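Local coordinates for protein peptide methionine sulfoxide reductase MsrA (Treponema denticola ATCC 35405, PDB 5FA9) that probably repairs oxidised proteins by reducing both the S and R forms of methionine sulfoxide back to methionine with thioredoxin as reductant, at residues 78-81 with 82-85; 179-182 with 183-186; 193-196 with 197-200; 265-268 with 269-272. The protein carries 2 engineered substitutions. One frame throughout, in Å; residues are numbered along the deposited sequence.

All four contacts are local, each between neighbouring segments. They follow one another in series, so none nests in or crosses another. Interaction 1 lies in the range of the MsrA family, where the loop after helix 65-74 turns into strand 83-84. The other three lie in the range of the SelR family. Interaction 2 starts helix 182-190. Interaction 3 is a turn in the loop that follows this helix. Interaction 4 is a bulge in strand 267-272. Interactions 2 and 3 touch, Ile183 CD1 to Glu194 CB at 3.7 Å. Interaction 4 lies about 5 Å from interaction 3 at the nearest atoms. Interaction 1 stays about 31 Å or more from the others, nearest atoms again.

Interaction 1: 78-81 with 82-85; sequences PTSL and NKQG
Ser80 and Lys83 face each other across a tight surface turn, where the loop after helix 65-74 enters the short strand 83-84. The contact is local and mostly polar. Ser80 OG sits anti to its own backbone N (chi1 167°), which carries it across to the backbone of Lys83. It donates a hydrogen bond to Lys83 O, but the modelled 2.4 Å between Ser80 OG and Lys83 O is very short, and the exact geometry is doubtful. Asn82 has positive phi (55°), and the chain reverses direction through it.

Two waters bridge the turn. Water 1 accepts from Asn82 N at 3.0 Å and donates to Ser80 O, also at 3.0 Å. Water 2 accepts from Lys83 N at 3.1 Å and from Gln84 NE2 at 2.8 Å. Its link to Ser80 O is less certain, because acceptors in reach outnumber its protons.

The Leu81 and Asn82 side chains run alongside each other and point the same way. Leu81 CG lies 3.5 Å from Asn82 ND2, an apolar branch lying against an amide. Gln84 folds back at chi2 (-62°), and this brings its amide near Ser80. Gln84 NE2 meets Ser80 CB at 3.8 Å, while OE1 accepts from the backbone N of Asp77, which helps to fix the amide. The Gln84 side chain is about 7 Å from the side chain of Ser11, the predicted active-site position, changed in this structure. This is a water-bridged turn leading into the two-stranded antiparallel hairpin 83-84 and 87-88 near the predicted MsrA active site.

Interaction 2: 179-182 with 183-186; sequences SLKP and IQFS
Lys181 is the N-cap of helix 182-190, and Gln184 reaches back to meet it. Gln184 OE1 accepts a hydrogen bond from Lys181 N at 3.1 Å. The N3 side chain thus bonds back to the N-cap amide. The reciprocal side-chain bond of a full capping box is not made by Lys181. The donor stands above the amide's carbonyl plane, 62° out of it. An extended Gln184 chain (chi2 174°) makes the reach possible.

Leu180 and Lys181 pack against different ends of the Gln184 amide. Leu180 CD2 touches Gln184 OE1 at 3.4 Å. The Lys181 chain passes obliquely over the nitrogen end, with CE 3.5 Å from Gln184 NE2.

Lys181 O begins the helical pattern. It accepts from Phe185 N at 2.9 Å, nearly along the C=O axis, and more weakly from Gln184 N. Pro182 follows at the first helical position. Leu180 CB packs on Phe185 CB at 4.4 Å.

Further out, Leu180 rests on Thr214 and Gln184 on Ile213, both in a loop. Ile183 touches Glu194. Later in the helix, Thr188 OG1 bonds to Gln184 O. The corner thus joins the end of helix 173-179 to the next helix in a short turn.

Pro182 O is gripped twice by Ser186: the backbone N at 2.8 Å and OG at 3.1 Å arrive from opposite faces of its carbonyl plane.

Interaction 3: 193-196 with 197-200; sequences TERP and FTSE
Phe197 packs against Pro196 at the bend of a type II beta turn from Arg195 to Thr198. Its positive phi (63°) suits the third position of such a turn. Phe197 ring atom CD2 meets Pro196 CB at 3.5 Å.

Thr198 closes the turn. Its N makes a weak hydrogen bond to Arg195 O at 3.4 Å. Its OG1 lies between the backbone N and the carbonyl carbon (chi1 57°) and donates to the same oxygen. Thr198 OG1 to Arg195 O is modelled at 2.4 Å, too short for its geometry to be relied on. Thr198 CG2 lies 3.9 Å from Arg195 CB, where the two side chains cross at about a right angle.

Ser199 comes next. Its N donates to water 3 at 3.1 Å, and the water donates to Glu194 OE2 at 2.9 Å. Ser199 CB also touches Glu194 OE2 directly.

The Glu194 carboxylate accepts from the backbone N atoms of Gly288 and Ala289. It thereby ties the loop between helix 182-190 and strand 208-212 to the loop that joins strands 283-286 and 291-295.

Interaction 4: 265-268 with 269-272; sequences GAHL and GHVF
His267 ND1 is hydrogen-bonded to Glu258 OE2 of the adjacent strand 256-261, and the ring so held lies over Gly269. A classic beta bulge sits here. Leu268 and Gly269 of strand 267-272 both face Val259, and both bond to its backbone. The strand runs inside the antiparallel sheet of the MsrB part, between strands 256-261 and 283-286.

In a regular strand, residues 267 and 270 would point to opposite faces. The extra residue of the bulge resets the alternation, and the two histidines meet on one side. Their rings form an offset edge-to-face pair. The edge of His267 is turned toward the face of His270, with the ring centroids 5.6 Å apart and the planes at 70°. The nearest atoms are His267 CE1 and His270 CE1 at 4.0 Å. His270 NE2 has its own partner, a weak hydrogen bond with Asp249 OD2.

Leu268 leads the other way, onto Leu244 and Ile286. Its carbonyl O accepts from Asn287 ND2. Gly269 has a phi of 161°, a backbone shape suited to glycine.

The His267 CG lies beside the carbonyl carbon (chi1 170°), which carries the ring forward over the next peptides. Gly269 N sits 3.6 Å over one face of the His267 ring, nearer its edge than its centre, and His267 CE1 comes within 3.5 Å of Gly269 O.

Interaction 1: 78-81 with 82-85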
ATOM      1  N   PRO B  78      10.691  20.882 -15.265  1.00 50.28           N
ATOM      2  CA  PRO B  78       9.418  20.487 -15.880  1.00 47.48           C
ATOM      3  C   PRO B  78       9.192  21.094 -17.264  1.00 46.45           C
ATOM      4  O   PRO B  78       8.201  20.764 -17.915  1.00 50.79           O
ATOM      5  CB  PRO B  78       8.378  21.009 -14.887  1.00 47.44           C
ATOM      6  CG  PRO B  78       9.036  22.176 -14.244  1.00 48.52           C
ATOM      7  CD  PRO B  78      10.499  21.837 -14.158  1.00 41.03           C
ATOM      8  N   THR B  79      10.096  21.961 -17.706  1.00 47.00           N
ATOM      9  CA  THR B  79       9.966  22.592 -19.015  1.00 51.34           C
ATOM     10  C   THR B  79      10.896  21.958 -20.046  1.00 54.91           C
ATOM     11  O   THR B  79      10.814  22.260 -21.237  1.00 52.67           O
ATOM     12  CB  THR B  79      10.258  24.102 -18.942  1.00 55.69           C
ATOM     13  OG1 THR B  79      11.623  24.310 -18.560  1.00 57.94           O
ATOM     14  CG2 THR B  79       9.344  24.772 -17.929  1.00 47.55           C
ATOM     15  N   SER B  80      11.776  21.075 -19.584  1.00 50.32           N
ATOM     16  CA  SER B  80      12.744  20.428 -20.462  1.00 45.32           C
ATOM     17  C   SER B  80      12.189  19.139 -21.062  1.00 46.42           C
ATOM     18  O   SER B  80      11.677  18.279 -20.345  1.00 50.53           O
ATOM     19  CB  SER B  80      14.039  20.136 -19.703  1.00 53.23           C
ATOM     20  OG  SER B  80      14.876  19.260 -20.440  1.00 56.75           O
ATOM     21  N   LEU B  81      12.302  19.011 -22.380  1.00 51.02           N
ATOM     22  CA  LEU B  81      11.799  17.836 -23.082  1.00 49.78           C
ATOM     23  C   LEU B  81      12.894  16.804 -23.332  1.00 51.96           C
ATOM     24  O   LEU B  81      13.924  17.111 -23.934  1.00 59.92           O
ATOM     25  CB  LEU B  81      11.162  18.245 -24.412  1.00 43.14           C
ATOM     26  CG  LEU B  81      10.633  17.107 -25.288  1.00 57.12           C
ATOM     27  CD1 LEU B  81       9.616  16.266 -24.530  1.00 56.08           C
ATOM     28  CD2 LEU B  81      10.034  17.651 -26.576  1.00 50.93           C
ATOM     29  N   ASN B  82      12.653  15.582 -22.862  1.00 51.26           N
ATOM     30  CA  ASN B  82      13.545  14.447 -23.092  1.00 48.08           C
ATOM     31  C   ASN B  82      14.988  14.688 -22.655  1.00 50.66           C
ATOM     32  O   ASN B  82      15.920  14.156 -23.258  1.00 51.93           O
ATOM     33  CB  ASN B  82      13.521  14.054 -24.572  1.00 46.20           C
ATOM     34  CG  ASN B  82      12.139  13.646 -25.044  1.00 54.23           C
ATOM     35  OD1 ASN B  82      11.355  13.072 -24.287  1.00 50.35           O
ATOM     36  ND2 ASN B  82      11.832  13.941 -26.302  1.00 51.14           N
ATOM     37  N   LYS B  83      15.168  15.482 -21.604  1.00 44.83           N
ATOM     38  CA  LYS B  83      16.503  15.768 -21.090  1.00 41.45           C
ATOM     39  C   LYS B  83      16.463  16.330 -19.673  1.00 51.42           C
ATOM     40  O   LYS B  83      15.804  17.335 -19.407  1.00 54.78           O
ATOM     41  CB  LYS B  83      17.237  16.746 -22.013  1.00 53.26           C
ATOM     42  CG  LYS B  83      18.649  17.085 -21.554  1.00 57.65           C
ATOM     43  CD  LYS B  83      19.379  17.937 -22.582  1.00 66.69           C
ATOM     44  CE  LYS B  83      20.876  17.971 -22.310  1.00 59.43           C
ATOM     45  NZ  LYS B  83      21.589  18.912 -23.216  1.00 74.69           N
ATOM     46  N   GLN B  84      17.179  15.671 -18.769  1.00 39.80           N
ATOM     47  CA  GLN B  84      17.342  16.160 -17.406  1.00 44.58           C
ATOM     48  C   GLN B  84      18.826  16.214 -17.067  1.00 55.13           C
ATOM     49  O   GLN B  84      19.486  15.182 -16.960  1.00 50.55           O
ATOM     50  CB  GLN B  84      16.591  15.270 -16.413  1.00 45.06           C
ATOM     51  CG  GLN B  84      15.078  15.353 -16.535  1.00 46.70           C
ATOM     52  CD  GLN B  84      14.549  16.747 -16.254  1.00 43.58           C
ATOM     53  OE1 GLN B  84      14.855  17.344 -15.222  1.00 40.37           O
ATOM     54  NE2 GLN B  84      13.757  17.276 -17.180  1.00 39.23           N
ATOM     55  N   GLY B  85      19.344  17.426 -16.900  1.00 60.73           N
ATOM     56  CA  GLY B  85      20.771  17.622 -16.726  1.00 54.81           C
ATOM     57  C   GLY B  85      21.494  17.308 -18.021  1.00 57.04           C
ATOM     58  O   GLY B  85      21.114  17.799 -19.083  1.00 57.66           O
TER
HETATM   59  O   HOH W   1      10.488  15.533 -20.766  1.00 45.57           O
HETATM   60  O   HOH W   2      12.994  15.587 -19.338  1.00 46.22           O

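Interaction 2: 179-182 with 183-186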
ATOM      1  N   SER B 179       5.083  40.026  22.587  1.00 76.24           N
ATOM      2  CA  SER B 179       4.291  39.932  21.366  1.00 67.46           C
ATOM      3  C   SER B 179       3.056  39.063  21.580  1.00 67.95           C
ATOM      4  O   SER B 179       1.951  39.425  21.176  1.00 76.54           O
ATOM      5  CB  SER B 179       5.135  39.373  20.220  1.00 73.30           C
ATOM      6  OG  SER B 179       6.435  39.934  20.221  1.00 79.79           O
ATOM      7  N   LEU B 180       3.249  37.913  22.218  1.00 68.36           N
ATOM      8  CA  LEU B 180       2.178  36.941  22.393  1.00 61.87           C
ATOM      9  C   LEU B 180       1.321  37.250  23.617  1.00 53.64           C
ATOM     10  O   LEU B 180       1.780  37.887  24.564  1.00 68.79           O
ATOM     11  CB  LEU B 180       2.752  35.528  22.519  1.00 59.23           C
ATOM     12  CG  LEU B 180       3.640  35.023  21.382  1.00 67.11           C
ATOM     13  CD1 LEU B 180       4.235  33.671  21.737  1.00 63.18           C
ATOM     14  CD2 LEU B 180       2.852  34.942  20.083  1.00 64.54           C
ATOM     15  N   LYS B 181       0.073  36.794  23.586  1.00 51.44           N
ATOM     16  CA  LYS B 181      -0.776  36.822  24.771  1.00 56.44           C
ATOM     17  C   LYS B 181      -0.259  35.785  25.765  1.00 63.34           C
ATOM     18  O   LYS B 181       0.442  34.852  25.368  1.00 62.29           O
ATOM     19  CB  LYS B 181      -2.239  36.555  24.397  1.00 63.79           C
ATOM     20  CG  LYS B 181      -2.675  37.178  23.081  1.00 61.86           C
ATOM     21  CD  LYS B 181      -4.186  37.357  23.032  1.00 63.50           C
ATOM     22  CE  LYS B 181      -4.749  36.993  21.668  1.00 69.01           C
ATOM     23  NZ  LYS B 181      -6.228  37.166  21.615  1.00 79.24           N
ATOM     24  N   PRO B 182      -0.582  35.952  27.061  1.00 63.28           N
ATOM     25  CA  PRO B 182      -0.103  35.033  28.102  1.00 68.61           C
ATOM     26  C   PRO B 182      -0.339  33.557  27.786  1.00 61.42           C
ATOM     27  O   PRO B 182       0.570  32.747  27.967  1.00 58.04           O
ATOM     28  CB  PRO B 182      -0.911  35.455  29.330  1.00 54.89           C
ATOM     29  CG  PRO B 182      -1.156  36.902  29.121  1.00 67.70           C
ATOM     30  CD  PRO B 182      -1.333  37.084  27.637  1.00 59.11           C
ATOM     31  N   ILE B 183      -1.534  33.216  27.317  1.00 63.99           N
ATOM     32  CA  ILE B 183      -1.855  31.830  26.994  1.00 62.85           C
ATOM     33  C   ILE B 183      -1.027  31.336  25.804  1.00 58.56           C
ATOM     34  O   ILE B 183      -0.668  30.160  25.735  1.00 51.66           O
ATOM     35  CB  ILE B 183      -3.367  31.650  26.703  1.00 64.14           C
ATOM     36  CG1 ILE B 183      -3.708  30.172  26.495  1.00 58.16           C
ATOM     37  CG2 ILE B 183      -3.803  32.494  25.510  1.00 60.34           C
ATOM     38  CD1 ILE B 183      -5.181  29.910  26.285  1.00 66.85           C
ATOM     39  N   GLN B 184      -0.705  32.239  24.883  1.00 49.10           N
ATOM     40  CA  GLN B 184       0.093  31.886  23.716  1.00 47.62           C
ATOM     41  C   GLN B 184       1.536  31.603  24.113  1.00 52.33           C
ATOM     42  O   GLN B 184       2.151  30.657  23.621  1.00 51.13           O
ATOM     43  CB  GLN B 184       0.046  33.002  22.673  1.00 53.75           C
ATOM     44  CG  GLN B 184      -1.329  33.242  22.079  1.00 52.95           C
ATOM     45  CD  GLN B 184      -1.360  34.442  21.156  1.00 55.24           C
ATOM     46  OE1 GLN B 184      -0.378  35.174  21.040  1.00 55.74           O
ATOM     47  NE2 GLN B 184      -2.491  34.651  20.494  1.00 82.33           N
ATOM     48  N   PHE B 185       2.070  32.432  25.002  1.00 53.69           N
ATOM     49  CA  PHE B 185       3.429  32.253  25.497  1.00 53.53           C
ATOM     50  C   PHE B 185       3.526  31.004  26.364  1.00 44.48           C
ATOM     51  O   PHE B 185       4.474  30.229  26.250  1.00 50.42           O
ATOM     52  CB  PHE B 185       3.882  33.484  26.286  1.00 53.67           C
ATOM     53  CG  PHE B 185       5.310  33.413  26.754  1.00 47.52           C
ATOM     54  CD1 PHE B 185       6.344  33.823  25.929  1.00 47.40           C
ATOM     55  CD2 PHE B 185       5.618  32.942  28.021  1.00 41.08           C
ATOM     56  CE1 PHE B 185       7.657  33.760  26.354  1.00 47.87           C
ATOM     57  CE2 PHE B 185       6.929  32.877  28.452  1.00 54.24           C
ATOM     58  CZ  PHE B 185       7.950  33.287  27.617  1.00 54.49           C
ATOM     59  N   SER B 186       2.537  30.820  27.234  1.00 47.55           N
ATOM     60  CA  SER B 186       2.505  29.679  28.143  1.00 52.99           C
ATOM     61  C   SER B 186       2.488  28.351  27.392  1.00 52.73           C
ATOM     62  O   SER B 186       3.250  27.441  27.712  1.00 46.18           O
ATOM     63  CB  SER B 186       1.289  29.769  29.066  1.00 52.29           C
ATOM     64  OG  SER B 186       1.518  30.688  30.121  1.00 65.65           O
TER

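Interaction 3: 193-196 with 197-200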
ATOM      1  N   THR B 193      -1.084  23.841  28.568  1.00 42.97           N
ATOM      2  CA  THR B 193      -2.206  23.325  27.795  1.00 46.19           C
ATOM      3  C   THR B 193      -3.461  24.145  28.059  1.00 55.09           C
ATOM      4  O   THR B 193      -3.939  24.216  29.192  1.00 53.21           O
ATOM      5  CB  THR B 193      -2.487  21.845  28.119  1.00 46.73           C
ATOM      6  OG1 THR B 193      -1.370  21.044  27.714  1.00 45.97           O
ATOM      7  CG2 THR B 193      -3.736  21.366  27.394  1.00 50.62           C
ATOM      8  N   GLU B 194      -3.987  24.767  27.008  1.00 47.95           N
ATOM      9  CA  GLU B 194      -5.205  25.558  27.114  1.00 43.41           C
ATOM     10  C   GLU B 194      -6.363  24.670  27.556  1.00 47.32           C
ATOM     11  O   GLU B 194      -6.390  23.479  27.243  1.00 54.19           O
ATOM     12  CB  GLU B 194      -5.520  26.232  25.777  1.00 51.08           C
ATOM     13  CG  GLU B 194      -5.933  25.261  24.680  1.00 54.83           C
ATOM     14  CD  GLU B 194      -6.052  25.919  23.318  1.00 57.46           C
ATOM     15  OE1 GLU B 194      -5.552  27.052  23.154  1.00 54.10           O
ATOM     16  OE2 GLU B 194      -6.641  25.298  22.407  1.00 50.06           O
ATOM     17  N   ARG B 195      -7.314  25.242  28.286  1.00 43.42           N
ATOM     18  CA  ARG B 195      -8.459  24.468  28.747  1.00 56.44           C
ATOM     19  C   ARG B 195      -9.353  24.127  27.560  1.00 58.98           C
ATOM     20  O   ARG B 195      -9.480  24.922  26.630  1.00 61.30           O
ATOM     21  CB  ARG B 195      -9.246  25.219  29.826  1.00 57.96           C
ATOM     22  CG  ARG B 195      -8.420  26.209  30.631  1.00 66.40           C
ATOM     23  CD  ARG B 195      -9.239  26.872  31.730  1.00 74.85           C
ATOM     24  NE  ARG B 195     -10.610  27.173  31.328  1.00 89.03           N
ATOM     25  CZ  ARG B 195     -11.679  26.552  31.816  1.00 95.64           C
ATOM     26  NH1 ARG B 195     -11.536  25.591  32.719  1.00 97.21           N
ATOM     27  NH2 ARG B 195     -12.891  26.888  31.399  1.00 80.85           N
ATOM     28  N   PRO B 196      -9.951  22.925  27.582  1.00 58.35           N
ATOM     29  CA  PRO B 196     -10.796  22.410  26.498  1.00 48.60           C
ATOM     30  C   PRO B 196     -11.916  23.364  26.078  1.00 63.61           C
ATOM     31  O   PRO B 196     -12.468  24.072  26.921  1.00 59.96           O
ATOM     32  CB  PRO B 196     -11.384  21.129  27.091  1.00 56.60           C
ATOM     33  CG  PRO B 196     -10.406  20.693  28.110  1.00 61.98           C
ATOM     34  CD  PRO B 196      -9.761  21.932  28.655  1.00 54.64           C
ATOM     35  N   PHE B 197     -12.215  23.381  24.780  1.00 54.12           N
ATOM     36  CA  PHE B 197     -13.335  24.136  24.211  1.00 47.31           C
ATOM     37  C   PHE B 197     -13.209  25.651  24.383  1.00 51.90           C
ATOM     38  O   PHE B 197     -14.186  26.380  24.206  1.00 62.13           O
ATOM     39  CB  PHE B 197     -14.662  23.663  24.820  1.00 50.55           C
ATOM     40  CG  PHE B 197     -14.895  22.182  24.701  1.00 56.36           C
ATOM     41  CD1 PHE B 197     -15.445  21.641  23.551  1.00 64.26           C
ATOM     42  CD2 PHE B 197     -14.572  21.332  25.746  1.00 52.55           C
ATOM     43  CE1 PHE B 197     -15.660  20.279  23.443  1.00 57.17           C
ATOM     44  CE2 PHE B 197     -14.783  19.970  25.643  1.00 62.53           C
ATOM     45  CZ  PHE B 197     -15.329  19.443  24.491  1.00 61.68           C
ATOM     46  N   THR B 198     -12.015  26.125  24.721  1.00 52.35           N
ATOM     47  CA  THR B 198     -11.803  27.556  24.933  1.00 52.35           C
ATOM     48  C   THR B 198     -11.255  28.253  23.692  1.00 59.76           C
ATOM     49  O   THR B 198     -11.440  29.457  23.518  1.00 60.58           O
ATOM     50  CB  THR B 198     -10.842  27.819  26.108  1.00 53.94           C
ATOM     51  OG1 THR B 198      -9.594  27.157  25.869  1.00 57.81           O
ATOM     52  CG2 THR B 198     -11.444  27.314  27.411  1.00 53.21           C
ATOM     53  N   SER B 199     -10.581  27.498  22.831  1.00 57.74           N
ATOM     54  CA  SER B 199      -9.988  28.072  21.629  1.00 52.31           C
ATOM     55  C   SER B 199     -11.030  28.330  20.549  1.00 56.91           C
ATOM     56  O   SER B 199     -11.973  27.556  20.381  1.00 45.13           O
ATOM     57  CB  SER B 199      -8.893  27.158  21.080  1.00 53.82           C
ATOM     58  OG  SER B 199      -8.336  27.696  19.894  1.00 48.07           O
ATOM     59  N   GLU B 200     -10.849  29.425  19.817  1.00 49.15           N
ATOM     60  CA  GLU B 200     -11.730  29.768  18.709  1.00 54.53           C
ATOM     61  C   GLU B 200     -11.582  28.779  17.556  1.00 55.97           C
ATOM     62  O   GLU B 200     -12.470  28.651  16.714  1.00 55.77           O
ATOM     63  CB  GLU B 200     -11.439  31.191  18.223  1.00 47.59           C
ATOM     64  CG  GLU B 200     -10.025  31.383  17.693  1.00 65.57           C
ATOM     65  CD  GLU B 200      -9.753  32.804  17.239  1.00 77.57           C
ATOM     66  OE1 GLU B 200     -10.486  33.299  16.357  1.00 88.63           O
ATOM     67  OE2 GLU B 200      -8.806  33.426  17.764  1.00 87.90           O
TER
HETATM   68  O   HOH W   3      -9.442  24.604  23.008  1.00 57.87           O

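Interaction 4: 265-268 with 269-272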
ATOM      1  N   GLY B 265      10.370  25.033  17.488  1.00 61.43           N
ATOM      2  CA  GLY B 265      10.732  24.339  18.710  1.00 38.30           C
ATOM      3  C   GLY B 265       9.630  24.523  19.734  1.00 50.51           C
ATOM      4  O   GLY B 265       9.659  23.940  20.817  1.00 52.68           O
ATOM      5  N   ALA B 266       8.648  25.342  19.372  1.00 44.46           N
ATOM      6  CA  ALA B 266       7.534  25.660  20.255  1.00 47.04           C
ATOM      7  C   ALA B 266       6.634  24.454  20.490  1.00 49.63           C
ATOM      8  O   ALA B 266       6.403  23.651  19.586  1.00 50.76           O
ATOM      9  CB  ALA B 266       6.725  26.816  19.683  1.00 54.10           C
ATOM     10  N   HIS B 267       6.132  24.333  21.715  1.00 47.35           N
ATOM     11  CA  HIS B 267       5.201  23.268  22.064  1.00 43.00           C
ATOM     12  C   HIS B 267       3.855  23.481  21.380  1.00 44.52           C
ATOM     13  O   HIS B 267       3.300  24.579  21.409  1.00 41.87           O
ATOM     14  CB  HIS B 267       5.015  23.193  23.581  1.00 47.63           C
ATOM     15  CG  HIS B 267       3.902  22.287  24.009  1.00 34.18           C
ATOM     16  ND1 HIS B 267       4.007  20.915  23.980  1.00 43.33           N
ATOM     17  CD2 HIS B 267       2.660  22.562  24.473  1.00 32.78           C
ATOM     18  CE1 HIS B 267       2.877  20.379  24.410  1.00 42.81           C
ATOM     19  NE2 HIS B 267       2.044  21.358  24.715  1.00 43.51           N
ATOM     20  N   LEU B 268       3.336  22.424  20.765  1.00 42.37           N
ATOM     21  CA  LEU B 268       2.072  22.507  20.044  1.00 45.91           C
ATOM     22  C   LEU B 268       0.988  21.679  20.725  1.00 39.77           C
ATOM     23  O   LEU B 268      -0.155  22.119  20.852  1.00 40.96           O
ATOM     24  CB  LEU B 268       2.253  22.047  18.598  1.00 38.01           C
ATOM     25  CG  LEU B 268       3.332  22.784  17.803  1.00 40.00           C
ATOM     26  CD1 LEU B 268       3.436  22.220  16.399  1.00 40.34           C
ATOM     27  CD2 LEU B 268       3.049  24.278  17.767  1.00 39.73           C
ATOM     28  N   GLY B 269       1.356  20.479  21.162  1.00 36.54           N
ATOM     29  CA  GLY B 269       0.419  19.591  21.824  1.00 36.58           C
ATOM     30  C   GLY B 269       0.903  18.155  21.829  1.00 37.96           C
ATOM     31  O   GLY B 269       2.094  17.894  21.999  1.00 43.99           O
ATOM     32  N   HIS B 270      -0.023  17.220  21.641  1.00 43.34           N
ATOM     33  CA  HIS B 270       0.316  15.803  21.640  1.00 51.56           C
ATOM     34  C   HIS B 270      -0.340  15.071  20.475  1.00 49.06           C
ATOM     35  O   HIS B 270      -1.368  15.504  19.956  1.00 38.31           O
ATOM     36  CB  HIS B 270      -0.102  15.153  22.962  1.00 51.07           C
ATOM     37  CG  HIS B 270       0.430  15.853  24.173  1.00 58.44           C
ATOM     38  ND1 HIS B 270      -0.154  16.989  24.692  1.00 61.13           N
ATOM     39  CD2 HIS B 270       1.491  15.579  24.968  1.00 55.44           C
ATOM     40  CE1 HIS B 270       0.524  17.384  25.754  1.00 56.14           C
ATOM     41  NE2 HIS B 270       1.527  16.547  25.944  1.00 58.92           N
ATOM     42  N   VAL B 271       0.259  13.955  20.072  1.00 46.40           N
ATOM     43  CA  VAL B 271      -0.313  13.116  19.027  1.00 51.62           C
ATOM     44  C   VAL B 271      -0.709  11.754  19.594  1.00 55.15           C
ATOM     45  O   VAL B 271       0.088  11.080  20.248  1.00 49.77           O
ATOM     46  CB  VAL B 271       0.663  12.934  17.839  1.00 42.03           C
ATOM     47  CG1 VAL B 271       2.039  12.489  18.320  1.00 41.95           C
ATOM     48  CG2 VAL B 271       0.092  11.956  16.821  1.00 43.07           C
ATOM     49  N   PHE B 272      -1.955  11.364  19.355  1.00 58.39           N
ATOM     50  CA  PHE B 272      -2.469  10.100  19.865  1.00 57.28           C
ATOM     51  C   PHE B 272      -2.751   9.124  18.728  1.00 56.99           C
ATOM     52  O   PHE B 272      -2.696   9.490  17.555  1.00 54.87           O
ATOM     53  CB  PHE B 272      -3.732  10.334  20.693  1.00 55.00           C
ATOM     54  CG  PHE B 272      -3.538  11.295  21.833  1.00 61.43           C
ATOM     55  CD1 PHE B 272      -3.091  10.846  23.065  1.00 61.77           C
ATOM     56  CD2 PHE B 272      -3.801  12.644  21.672  1.00 57.49           C
ATOM     57  CE1 PHE B 272      -2.911  11.727  24.115  1.00 48.13           C
ATOM     58  CE2 PHE B 272      -3.623  13.530  22.717  1.00 55.12           C
ATOM     59  CZ  PHE B 272      -3.178  13.071  23.941  1.00 63.10           C
TER